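Local atomic coordinates of class B carbapenemase GOB-18 (Elizabethkingia meningoseptica, PDB entry 5K0W), a protein that probably hydrolyses beta-lactam antibiotics, carbapenems among them, as a zinc-dependent class B3 metallo-beta-lactamase. Residues 74-77 with 78-82; 102-105 with 106-109. One frame throughout, in Å; residues are numbered along the deposited sequence.

Interaction 1: residues 74-77 with 78-82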
loop_
_atom_site.group_PDB
_atom_site.type_symbol
_atom_site.label_atom_id
_atom_site.label_comp_id
_atom_site.label_asym_id
_atom_site.label_seq_id
_atom_site.Cartn_x
_atom_site.Cartn_y
_atom_site.Cartn_z
ATOM N N PHE A 74 -13.099 2.429 -6.659
ATOM C CA PHE A 74 -13.738 1.126 -6.858
ATOM C C PHE A 74 -14.129 0.858 -8.322
ATOM O O PHE A 74 -13.670 -0.163 -8.840
ATOM C CB PHE A 74 -14.932 0.923 -5.911
ATOM C CG PHE A 74 -15.562 -0.447 -5.959
ATOM C CD1 PHE A 74 -14.792 -1.594 -5.774
ATOM C CD2 PHE A 74 -16.934 -0.594 -6.116
ATOM C CE1 PHE A 74 -15.382 -2.861 -5.763
ATOM C CE2 PHE A 74 -17.524 -1.860 -6.094
ATOM C CZ PHE A 74 -16.743 -2.984 -5.926
ATOM N N PRO A 75 -14.913 1.728 -9.031
ATOM C CA PRO A 75 -15.207 1.451 -10.444
ATOM C C PRO A 75 -13.955 1.447 -11.324
ATOM O O PRO A 75 -13.872 0.609 -12.223
ATOM C CB PRO A 75 -16.156 2.581 -10.839
ATOM C CG PRO A 75 -15.912 3.654 -9.872
ATOM C CD PRO A 75 -15.572 2.981 -8.599
ATOM N N ILE A 76 -12.969 2.348 -11.030
ATOM C CA ILE A 76 -11.686 2.490 -11.735
ATOM C C ILE A 76 -10.843 1.209 -11.662
ATOM O O ILE A 76 -10.404 0.725 -12.701
ATOM C CB ILE A 76 -10.885 3.737 -11.259
ATOM C CG1 ILE A 76 -11.634 5.050 -11.591
ATOM C CG2 ILE A 76 -9.452 3.745 -11.862
ATOM C CD1 ILE A 76 -11.090 6.311 -10.882
ATOM N N ILE A 77 -10.604 0.675 -10.442
ATOM C CA ILE A 77 -9.800 -0.539 -10.243
ATOM C C ILE A 77 -10.460 -1.716 -10.919
ATOM O O ILE A 77 -9.785 -2.464 -11.624
ATOM C CB ILE A 77 -9.407 -0.782 -8.759
ATOM C CG1 ILE A 77 -8.510 0.367 -8.270
ATOM C CG2 ILE A 77 -8.691 -2.141 -8.562
ATOM C CD1 ILE A 77 -8.578 0.654 -6.866
ATOM N N LYS A 78 -11.784 -1.830 -10.774
ATOM C CA LYS A 78 -12.580 -2.888 -11.398
ATOM C C LYS A 78 -12.438 -2.840 -12.915
ATOM O O LYS A 78 -12.203 -3.878 -13.525
ATOM C CB LYS A 78 -14.042 -2.774 -10.969
ATOM C CG LYS A 78 -14.499 -3.960 -10.132
ATOM C CD LYS A 78 -15.694 -3.637 -9.270
ATOM C CE LYS A 78 -16.991 -3.425 -10.008
ATOM N NZ LYS A 78 -17.962 -2.650 -9.189
ATOM N N ALA A 79 -12.484 -1.629 -13.495
ATOM C CA ALA A 79 -12.359 -1.375 -14.933
ATOM C C ALA A 79 -10.948 -1.691 -15.431
ATOM O O ALA A 79 -10.802 -2.268 -16.519
ATOM C CB ALA A 79 -12.713 0.071 -15.243
ATOM N N ASN A 80 -9.920 -1.310 -14.638
ATOM C CA ASN A 80 -8.502 -1.547 -14.926
ATOM C C ASN A 80 -8.212 -3.054 -14.944
ATOM O O ASN A 80 -7.531 -3.528 -15.860
ATOM C CB ASN A 80 -7.601 -0.830 -13.907
ATOM C CG ASN A 80 -7.464 0.671 -14.091
ATOM O OD1 ASN A 80 -7.897 1.253 -15.086
ATOM N ND2 ASN A 80 -6.823 1.337 -13.133
ATOM N N ILE A 81 -8.766 -3.810 -13.960
ATOM C CA ILE A 81 -8.607 -5.266 -13.879
ATOM C C ILE A 81 -9.153 -5.921 -15.153
ATOM O O ILE A 81 -8.436 -6.715 -15.763
ATOM C CB ILE A 81 -9.169 -5.866 -12.563
ATOM C CG1 ILE A 81 -8.322 -5.379 -11.347
ATOM C CG2 ILE A 81 -9.207 -7.410 -12.641
ATOM C CD1 ILE A 81 -8.879 -5.655 -9.941
ATOM N N GLN A 82 -10.382 -5.514 -15.591
ATOM C CA GLN A 82 -11.035 -5.982 -16.814
ATOM C C GLN A 82 -10.176 -5.673 -18.063
ATOM O O GLN A 82 -9.934 -6.573 -18.861
ATOM C CB GLN A 82 -12.434 -5.362 -16.942
ATOM C CG GLN A 82 -13.384 -6.163 -17.842
ATOM C CD GLN A 82 -14.845 -5.788 -17.661
ATOM O OE1 GLN A 82 -15.428 -5.039 -18.453
ATOM N NE2 GLN A 82 -15.494 -6.347 -16.650
#

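Interaction 2: residues 102-105 with 106-109. With ZN (zinc ion), chain C.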
loop_
_atom_site.group_PDB
_atom_site.type_symbol
_atom_site.label_atom_id
_atom_site.label_comp_id
_atom_site.label_asym_id
_atom_site.label_seq_id
_atom_site.Cartn_x
_atom_site.Cartn_y
_atom_site.Cartn_z
ATOM N N ASP A 102 -7.148 6.540 1.630
ATOM C CA ASP A 102 -6.619 6.601 0.268
ATOM C C ASP A 102 -6.008 5.260 -0.212
ATOM O O ASP A 102 -5.533 5.182 -1.340
ATOM C CB ASP A 102 -5.663 7.799 0.082
ATOM C CG ASP A 102 -4.441 7.802 0.976
ATOM O OD1 ASP A 102 -4.599 7.585 2.206
ATOM O OD2 ASP A 102 -3.331 8.088 0.462
ATOM N N HIS A 103 -6.045 4.204 0.621
ATOM C CA HIS A 103 -5.596 2.851 0.258
ATOM C C HIS A 103 -6.623 1.802 0.725
ATOM O O HIS A 103 -6.541 0.645 0.311
ATOM C CB HIS A 103 -4.198 2.532 0.833
ATOM C CG HIS A 103 -3.180 3.607 0.592
ATOM N ND1 HIS A 103 -2.450 3.666 -0.583
ATOM C CD2 HIS A 103 -2.847 4.661 1.364
ATOM C CE1 HIS A 103 -1.682 4.733 -0.471
ATOM N NE2 HIS A 103 -1.886 5.362 0.683
ATOM N N THR A 104 -7.593 2.217 1.582
ATOM C CA THR A 104 -8.622 1.336 2.156
ATOM C C THR A 104 -10.056 1.660 1.711
ATOM O O THR A 104 -10.969 0.936 2.098
ATOM C CB THR A 104 -8.611 1.444 3.703
ATOM O OG1 THR A 104 -8.990 2.769 4.070
ATOM C CG2 THR A 104 -7.273 1.116 4.325
ATOM N N GLY A 105 -10.269 2.788 1.049
ATOM C CA GLY A 105 -11.605 3.236 0.672
ATOM C C GLY A 105 -12.508 2.258 -0.070
ATOM O O GLY A 105 -13.724 2.277 0.136
ATOM N N ALA A 106 -11.933 1.406 -0.954
ATOM C CA ALA A 106 -12.717 0.439 -1.720
ATOM C C ALA A 106 -12.636 -0.972 -1.176
ATOM O O ALA A 106 -13.206 -1.876 -1.785
ATOM C CB ALA A 106 -12.318 0.469 -3.179
ATOM N N LEU A 107 -11.986 -1.155 -0.007
ATOM C CA LEU A 107 -11.755 -2.445 0.646
ATOM C C LEU A 107 -13.006 -3.215 0.983
ATOM O O LEU A 107 -13.037 -4.427 0.770
ATOM C CB LEU A 107 -10.913 -2.278 1.908
ATOM C CG LEU A 107 -9.462 -2.695 1.840
ATOM C CD1 LEU A 107 -8.775 -2.366 3.149
ATOM C CD2 LEU A 107 -9.323 -4.194 1.570
ATOM N N GLN A 108 -14.018 -2.534 1.554
ATOM C CA GLN A 108 -15.286 -3.168 1.901
ATOM C C GLN A 108 -16.049 -3.523 0.637
ATOM O O GLN A 108 -16.591 -4.627 0.549
ATOM C CB GLN A 108 -16.133 -2.289 2.838
ATOM C CG GLN A 108 -17.375 -3.003 3.400
ATOM C CD GLN A 108 -17.067 -4.272 4.164
ATOM O OE1 GLN A 108 -15.932 -4.559 4.504
ATOM N NE2 GLN A 108 -18.075 -5.078 4.422
ATOM N N ASP A 109 -16.051 -2.599 -0.348
ATOM C CA ASP A 109 -16.695 -2.754 -1.652
ATOM C C ASP A 109 -16.153 -4.018 -2.327
ATOM O O ASP A 109 -16.941 -4.826 -2.816
ATOM C CB ASP A 109 -16.449 -1.501 -2.518
ATOM C CG ASP A 109 -17.040 -0.191 -1.982
ATOM O OD1 ASP A 109 -17.982 -0.254 -1.155
ATOM O OD2 ASP A 109 -16.603 0.896 -2.441
HETATM ZN ZN ZN C . -1.407 7.386 0.977
HETATM O O HOH W 1 -13.477 -0.048 3.067
HETATM O O HOH W 2 -0.435 8.165 2.620
#

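Interaction 1: residues 74-77 with 78-82
Helix 73-83 is the crossover helix of the beta-alpha-beta unit that links strands 62-66 and 91-95, and F74 and K78 meet across its first turn. The pair stands four residues apart, so both side chains leave the same flank of the helix. F74 carries its CG anti to the backbone N (chi1 -174°), which swings the ring along the helix surface to where K78 extends. K78 lays its chain over one face of that ring. Its CD sits 3.9 Å from the centroid of the F74 ring, a CH-pi contact offset toward the rim. A bend at chi3 (70°) then brings the amine over the rim of the same face, with K78 NZ 3.2 Å from F74 CE2. K78 NZ also forms a salt bridge with E113 of helix 107-114. F110 of that helix meets F74 edge-to-face. The backbone keeps regular i to i+4 helix bonds: the N-H groups of K78, A79, N80 and I81 bond to the carbonyls of F74, P75, I76 and I77. N80 and I76 lie side by side and point the same way, with I76 CG2 3.8 Å from N80 ND2. The N80 amide gives its ND2 to the backbone carbonyl of V47. I77 and I81, both buried, make an apolar contact, with I77 CG2 3.8 Å from I81 CD1.

Interaction 2: residues 102-105 with 106-109
With chi1 of -105°, L107 brings its methyl CD1 over T104 CA and CB, with L107 CD1 3.9 Å from T104 CB. Chi1 of T104 (65°) sets CG2 at the edge of that contact and turns OG1 back to H100 O, in a weak hydrogen bond. The two side chains cross at a slant, and L128 of helix 125-129 packs on both. The backbone between them is a type I beta turn from T104 to L107. It joins the short helix 101-104 to helix 107-114, with A106 as the N-cap residue. The turn follows directly on the metallo-beta-lactamase HxHxDH motif, here with Q in first place: Q98 and H100 bind the first zinc, D102 and H103 the second. L107 N bonds to T104 O at 3.1 Å and approaches from well above the carbonyl plane. Water 1 gives the same oxygen a second bond, 2.9 Å from T104 O, and accepts one from Q108 N. The water therefore bridges the turn to the first turn of the helix. D102 OD2 and H103 NE2 each bind the zinc ion at 2.1 Å. H241 and water 2 complete the four ligands, the water lying in the plane of the H103 ring at its edge. D109 directs OD1 to K146 in a salt bridge.

Overall arrangement
From the N terminus, strand 62-66 leads into helix 73-83, where interaction 1 spans successive turns. Strand 91-95 follows, and then the zinc-binding region from Q98 onward, where interaction 2 joins helix 101-104 to helix 107-114. Each contact is local and closes no long loop. They run in series along the chain and neither nest nor cross. The centres of interaction 1 and interaction 2 lie about 13 Å apart, yet the two touch. F74 CB packs 3.8 Å from A106 CB, and F74 CZ lies 3.6 Å from D109 O. Through F74 the crossover helix of the seven-stranded sheet packs against the start of helix 107-114, just beyond the residues that bind zinc.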